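Local coordinates for capsid protein (Bocavirus gorilla/GBoV1/2009, PDB 7LNK) that forms, in sixty copies, the T=1 icosahedral capsid of a bocavirus, a shell that probably encloses its single-stranded DNA genome, at residues Q77-L82 with K87-K92; D169-T174 with A179-I184. All blocks are in the same frame, centred on the assembly; numbering follows the deposited sequence.

Contact 1. Residues Q77-L82 with K87-K92; sequences QDWQRL and KRFRPK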
loop_
_atom_site.group_PDB
_atom_site.type_symbol
_atom_site.label_atom_id
_atom_site.label_comp_id
_atom_site.label_asym_id
_atom_site.label_seq_id
_atom_site.Cartn_x
_atom_site.Cartn_y
_atom_site.Cartn_z
ATOM N N GLN A 77 -89.122 -27.425 42.056
ATOM C CA GLN A 77 -88.986 -26.456 40.979
ATOM C C GLN A 77 -87.963 -26.918 39.961
ATOM O O GLN A 77 -88.221 -26.917 38.755
ATOM C CB GLN A 77 -88.577 -25.110 41.563
ATOM C CG GLN A 77 -88.416 -24.003 40.563
ATOM C CD GLN A 77 -89.701 -23.675 39.879
ATOM O OE1 GLN A 77 -89.916 -24.027 38.722
ATOM N NE2 GLN A 77 -90.598 -23.047 40.608
ATOM N N ASP A 78 -86.787 -27.315 40.435
ATOM C CA ASP A 78 -85.729 -27.728 39.530
ATOM C C ASP A 78 -86.088 -29.016 38.817
ATOM O O ASP A 78 -85.750 -29.195 37.644
ATOM C CB ASP A 78 -84.432 -27.890 40.305
ATOM C CG ASP A 78 -83.885 -26.576 40.792
ATOM O OD1 ASP A 78 -84.321 -25.522 40.291
ATOM O OD2 ASP A 78 -83.026 -26.598 41.692
ATOM N N TRP A 79 -86.767 -29.931 39.504
ATOM C CA TRP A 79 -87.175 -31.166 38.853
ATOM C C TRP A 79 -88.216 -30.898 37.782
ATOM O O TRP A 79 -88.162 -31.485 36.698
ATOM C CB TRP A 79 -87.719 -32.153 39.873
ATOM C CG TRP A 79 -88.124 -33.431 39.246
ATOM C CD1 TRP A 79 -89.378 -33.827 38.947
ATOM C CD2 TRP A 79 -87.262 -34.495 38.851
ATOM N NE1 TRP A 79 -89.361 -35.066 38.377
ATOM C CE2 TRP A 79 -88.067 -35.500 38.309
ATOM C CE3 TRP A 79 -85.882 -34.694 38.903
ATOM C CZ2 TRP A 79 -87.546 -36.686 37.822
ATOM C CZ3 TRP A 79 -85.369 -35.865 38.422
ATOM C CH2 TRP A 79 -86.195 -36.849 37.887
ATOM N N GLN A 80 -89.181 -30.027 38.073
ATOM C CA GLN A 80 -90.149 -29.624 37.062
ATOM C C GLN A 80 -89.450 -29.090 35.828
ATOM O O GLN A 80 -89.713 -29.530 34.707
ATOM C CB GLN A 80 -91.071 -28.548 37.613
ATOM C CG GLN A 80 -92.195 -28.197 36.677
ATOM C CD GLN A 80 -93.069 -27.120 37.230
ATOM O OE1 GLN A 80 -92.832 -26.634 38.322
ATOM N NE2 GLN A 80 -94.100 -26.752 36.494
ATOM N N ARG A 81 -88.561 -28.120 36.020
ATOM C CA ARG A 81 -87.891 -27.497 34.892
ATOM C C ARG A 81 -87.029 -28.498 34.151
ATOM O O ARG A 81 -86.893 -28.417 32.928
ATOM C CB ARG A 81 -87.049 -26.328 35.386
ATOM C CG ARG A 81 -86.446 -25.486 34.302
ATOM C CD ARG A 81 -85.744 -24.330 34.921
ATOM N NE ARG A 81 -85.296 -23.371 33.932
ATOM C CZ ARG A 81 -84.805 -22.182 34.238
ATOM N NH1 ARG A 81 -84.682 -21.832 35.504
ATOM N NH2 ARG A 81 -84.434 -21.350 33.283
ATOM N N LEU A 82 -86.438 -29.443 34.875
ATOM C CA LEU A 82 -85.656 -30.492 34.240
ATOM C C LEU A 82 -86.515 -31.316 33.299
ATOM O O LEU A 82 -86.179 -31.496 32.127
ATOM C CB LEU A 82 -85.039 -31.384 35.312
ATOM C CG LEU A 82 -84.232 -32.583 34.833
ATOM C CD1 LEU A 82 -82.986 -32.131 34.109
ATOM C CD2 LEU A 82 -83.913 -33.487 35.987
ATOM N N LYS A 87 -85.019 -33.305 26.998
ATOM C CA LYS A 87 -85.367 -34.628 26.502
ATOM C C LYS A 87 -84.629 -35.731 27.239
ATOM O O LYS A 87 -85.131 -36.854 27.322
ATOM C CB LYS A 87 -85.081 -34.727 25.006
ATOM C CG LYS A 87 -83.638 -34.487 24.658
ATOM C CD LYS A 87 -83.367 -34.648 23.190
ATOM C CE LYS A 87 -83.473 -36.090 22.780
ATOM N NZ LYS A 87 -83.184 -36.272 21.336
ATOM N N ARG A 88 -83.435 -35.454 27.745
ATOM C CA ARG A 88 -82.689 -36.475 28.455
ATOM C C ARG A 88 -81.673 -35.822 29.374
ATOM O O ARG A 88 -81.272 -34.676 29.173
ATOM C CB ARG A 88 -82.007 -37.429 27.480
ATOM C CG ARG A 88 -81.118 -36.733 26.505
ATOM C CD ARG A 88 -80.409 -37.720 25.652
ATOM N NE ARG A 88 -79.510 -37.057 24.727
ATOM C CZ ARG A 88 -78.757 -37.697 23.846
ATOM N NH1 ARG A 88 -78.788 -39.017 23.788
ATOM N NH2 ARG A 88 -77.964 -37.015 23.036
ATOM N N PHE A 89 -81.260 -36.578 30.386
ATOM C CA PHE A 89 -80.264 -36.118 31.337
ATOM C C PHE A 89 -79.561 -37.317 31.942
ATOM O O PHE A 89 -80.120 -38.411 32.016
ATOM C CB PHE A 89 -80.899 -35.264 32.433
ATOM C CG PHE A 89 -81.951 -35.976 33.217
ATOM C CD1 PHE A 89 -81.629 -36.670 34.360
ATOM C CD2 PHE A 89 -83.264 -35.962 32.802
ATOM C CE1 PHE A 89 -82.589 -37.321 35.076
ATOM C CE2 PHE A 89 -84.227 -36.618 33.519
ATOM C CZ PHE A 89 -83.887 -37.297 34.657
ATOM N N ARG A 90 -78.323 -37.106 32.365
ATOM C CA ARG A 90 -77.578 -38.109 33.107
ATOM C C ARG A 90 -76.645 -37.401 34.069
ATOM O O ARG A 90 -76.293 -36.239 33.854
ATOM C CB ARG A 90 -76.798 -39.032 32.169
ATOM C CG ARG A 90 -75.871 -38.304 31.267
ATOM C CD ARG A 90 -75.129 -39.262 30.415
ATOM N NE ARG A 90 -74.240 -38.564 29.509
ATOM C CZ ARG A 90 -73.511 -39.168 28.588
ATOM N NH1 ARG A 90 -73.569 -40.483 28.463
ATOM N NH2 ARG A 90 -72.726 -38.459 27.794
ATOM N N PRO A 91 -76.239 -38.066 35.145
ATOM C CA PRO A 91 -75.196 -37.504 35.998
ATOM C C PRO A 91 -73.879 -37.426 35.252
ATOM O O PRO A 91 -73.537 -38.295 34.449
ATOM C CB PRO A 91 -75.111 -38.507 37.146
ATOM C CG PRO A 91 -76.383 -39.180 37.155
ATOM C CD PRO A 91 -76.804 -39.286 35.731
ATOM N N LYS A 92 -73.125 -36.372 35.536
ATOM C CA LYS A 92 -71.822 -36.172 34.916
ATOM C C LYS A 92 -70.705 -36.289 35.940
ATOM O O LYS A 92 -69.869 -37.189 35.833
ATOM C CB LYS A 92 -71.788 -34.816 34.208
ATOM C CG LYS A 92 -70.496 -34.488 33.523
ATOM C CD LYS A 92 -70.211 -35.469 32.417
ATOM C CE LYS A 92 -68.994 -35.050 31.620
ATOM N NZ LYS A 92 -68.582 -36.105 30.656
#
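Leu82 lies against the ring of Phe89 where helix 76-85 runs into strand 86-108. Leu82 CD2 stands over the centre of one ring face, 3.9 Å from the Phe89 centroid and only 6° off the ring normal, a CH-pi contact. The other methyl, Leu82 CD1, reaches back toward the root of the ring, 4.1 Å from Phe89 CG, so the forked leucine end spans the face from CG to CZ. With Phe89 CG set between the backbone N and carbonyl carbon (chi1 59°), the ring projects from the strand toward the helix. Trp79, one turn earlier than Leu82, meets the far end of the ring: Trp79 CH2 is 4.0 Å from Phe89 CZ, and the two ring planes stand at 81°, in an oblique pairing. All three residues are buried, and no hydrogen bond joins the segments. Against this buried cluster, the other side of the strand is more exposed: Lys87 and Arg88 turn away from the helix. The polar ends of Arg88 and Arg90 are held by other strands, through cation-pi contacts with Trp217 and an Arg90 salt bridge with Glu450. Trp79 NE1 is hydrogen-bonded to Met500 O. Phe89 packs besides on Tyr70, Val218 and Val451. The helix packs on strand 86-108, which pairs antiparallel with 207-223 and 437-453, probably within the parvovirus beta-barrel core.

Contact 2. Residues D169-T174 with A179-I184; sequences DLDGTT and ATEKAI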
loop_
_atom_site.group_PDB
_atom_site.type_symbol
_atom_site.label_atom_id
_atom_site.label_comp_id
_atom_site.label_asym_id
_atom_site.label_seq_id
_atom_site.Cartn_x
_atom_site.Cartn_y
_atom_site.Cartn_z
ATOM N N ASP A 169 -77.377 -72.278 57.796
ATOM C CA ASP A 169 -77.953 -72.301 59.135
ATOM C C ASP A 169 -77.722 -73.603 59.892
ATOM O O ASP A 169 -78.125 -73.687 61.055
ATOM C CB ASP A 169 -79.450 -71.989 59.084
ATOM C CG ASP A 169 -80.224 -72.956 58.236
ATOM O OD1 ASP A 169 -79.607 -73.806 57.562
ATOM O OD2 ASP A 169 -81.467 -72.877 58.257
ATOM N N LEU A 170 -77.076 -74.600 59.287
ATOM C CA LEU A 170 -76.728 -75.840 59.984
ATOM C C LEU A 170 -77.947 -76.493 60.620
ATOM O O LEU A 170 -77.952 -76.860 61.794
ATOM C CB LEU A 170 -75.628 -75.601 61.017
ATOM C CG LEU A 170 -74.176 -75.483 60.541
ATOM C CD1 LEU A 170 -73.969 -74.785 59.217
ATOM C CD2 LEU A 170 -73.288 -74.926 61.639
ATOM N N ASP A 171 -78.984 -76.655 59.815
ATOM C CA ASP A 171 -80.192 -77.338 60.228
ATOM C C ASP A 171 -80.301 -78.655 59.478
ATOM O O ASP A 171 -79.775 -78.809 58.374
ATOM C CB ASP A 171 -81.427 -76.462 59.994
ATOM C CG ASP A 171 -81.585 -76.039 58.548
ATOM O OD1 ASP A 171 -80.696 -76.320 57.726
ATOM O OD2 ASP A 171 -82.612 -75.408 58.233
ATOM N N GLY A 172 -80.937 -79.629 60.112
ATOM C CA GLY A 172 -81.145 -80.902 59.461
ATOM C C GLY A 172 -81.136 -82.069 60.420
ATOM O O GLY A 172 -81.097 -81.881 61.638
ATOM N N THR A 173 -81.156 -83.285 59.878
ATOM C CA THR A 173 -81.091 -84.465 60.730
ATOM C C THR A 173 -79.705 -84.622 61.336
ATOM O O THR A 173 -79.567 -84.840 62.545
ATOM C CB THR A 173 -81.470 -85.710 59.933
ATOM O OG1 THR A 173 -82.810 -85.576 59.447
ATOM C CG2 THR A 173 -81.378 -86.947 60.808
ATOM N N THR A 174 -78.667 -84.509 60.515
ATOM C CA THR A 174 -77.298 -84.623 60.993
ATOM C C THR A 174 -76.961 -83.459 61.916
ATOM O O THR A 174 -77.436 -82.337 61.720
ATOM C CB THR A 174 -76.326 -84.675 59.815
ATOM O OG1 THR A 174 -74.998 -84.911 60.296
ATOM C CG2 THR A 174 -76.361 -83.385 59.021
ATOM N N ALA A 179 -72.557 -81.371 55.109
ATOM C CA ALA A 179 -71.196 -81.068 54.692
ATOM C C ALA A 179 -71.168 -79.846 53.792
ATOM O O ALA A 179 -70.188 -79.095 53.778
ATOM C CB ALA A 179 -70.584 -82.274 53.983
ATOM N N THR A 180 -72.241 -79.628 53.036
ATOM C CA THR A 180 -72.281 -78.493 52.127
ATOM C C THR A 180 -72.575 -77.203 52.873
ATOM O O THR A 180 -71.975 -76.163 52.584
ATOM C CB THR A 180 -73.318 -78.740 51.038
ATOM O OG1 THR A 180 -72.959 -79.918 50.310
ATOM C CG2 THR A 180 -73.373 -77.570 50.080
ATOM N N GLU A 181 -73.491 -77.246 53.841
ATOM C CA GLU A 181 -73.768 -76.044 54.617
ATOM C C GLU A 181 -72.561 -75.621 55.438
ATOM O O GLU A 181 -72.269 -74.427 55.541
ATOM C CB GLU A 181 -74.976 -76.243 55.523
ATOM C CG GLU A 181 -76.289 -76.333 54.796
ATOM C CD GLU A 181 -77.452 -76.456 55.741
ATOM O OE1 GLU A 181 -77.218 -76.724 56.932
ATOM O OE2 GLU A 181 -78.598 -76.232 55.307
ATOM N N LYS A 182 -71.857 -76.579 56.038
ATOM C CA LYS A 182 -70.660 -76.228 56.792
ATOM C C LYS A 182 -69.597 -75.636 55.883
ATOM O O LYS A 182 -68.891 -74.704 56.274
ATOM C CB LYS A 182 -70.122 -77.447 57.533
ATOM C CG LYS A 182 -70.982 -77.869 58.696
ATOM C CD LYS A 182 -70.298 -78.919 59.535
ATOM C CE LYS A 182 -70.131 -80.199 58.760
ATOM N NZ LYS A 182 -69.568 -81.275 59.606
ATOM N N ALA A 183 -69.482 -76.152 54.662
ATOM C CA ALA A 183 -68.518 -75.608 53.716
ATOM C C ALA A 183 -68.882 -74.186 53.325
ATOM O O ALA A 183 -68.015 -73.385 52.970
ATOM C CB ALA A 183 -68.439 -76.502 52.483
ATOM N N ILE A 184 -70.167 -73.852 53.382
ATOM C CA ILE A 184 -70.584 -72.502 53.034
ATOM C C ILE A 184 -70.325 -71.544 54.191
ATOM O O ILE A 184 -70.065 -70.358 53.975
ATOM C CB ILE A 184 -72.052 -72.502 52.576
ATOM C CG1 ILE A 184 -72.182 -73.301 51.289
ATOM C CG2 ILE A 184 -72.530 -71.115 52.267
ATOM C CD1 ILE A 184 -73.600 -73.538 50.869
#
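Glu181 reaches from the first turn of helix 179-186 into the bend at Asp169 to Asp171, where its carboxylate meets backbone nitrogen and two other acids. Glu181 OE1 takes a weak hydrogen bond from Asp171 N (3.4 Å, 131° at the hydrogen). Glu181 OE1 also lies 3.2 Å from Leu170 N. The other oxygen faces the acids: Asp171 OD1 is 3.2 Å from Glu181 OE2, with the two carboxylates nearly coplanar, and Asp169 OD1 is 3.5 Å from the same oxygen, with planes 63° apart. These are pairs of acceptors, not hydrogen bonds. The aspartates come closer still to each other, Asp169 OD1 2.7 Å from Asp171 OD1 and Asp169 OD2 2.8 Å from Asp171 OD2. Alongside, the Leu170 and Glu181 side chains run past each other in opposite directions, Leu170 CD1 lying 4.1 Å from Glu181 CB and 4.3 Å from Lys182 CG.

Farther out, the glutamate extends beyond CG (chi2 -177°), which carries its carboxylate across to the loop. Positive phi at Leu170, the first residue to leave helical geometry after helix 165-168, is consistent with a turn that brings both aspartates to the same side. Tyr297 N donates a hydrogen bond to Glu181 OE2, while Thr178 OG1 is bonded to Glu181 N. Glu166 adds another acid next to both aspartates. Toward the neighbouring subunits, Leu170 and Lys182 pack on Ile472 of one, and Thr180, Ala183 and Ile184 on Leu346 of another.

Asp171 N, weakly, and Tyr297 N donate to Glu181, with Leu170 N close by. Carboxylates gathered this way would tend to raise one another's pKa, and the Asp169-Asp171 pair may share a proton, although oxygen spacings at this resolution remain doubtful evidence.

How the contacts relate
Contacts 1 and 2 lie on opposite sides of the chain's centre. Their own centres are 51 Å apart and their nearest atoms about 36 Å, so neither touches the other. They follow in series along the chain, contact 1 closing before contact 2 opens. Contact 1 is buried, 18 Å from the chain's centre, whereas contact 2 is a surface contact 34 Å from it. The interactions differ in kind as well: apolar side chains join the first pair of segments, while the second brings carboxylates together beside backbone nitrogens and a leucine. Both nevertheless sit beside neighbouring subunits, contact 1 near one copy and contact 2 near two others, as suits an assembly of sixty chains.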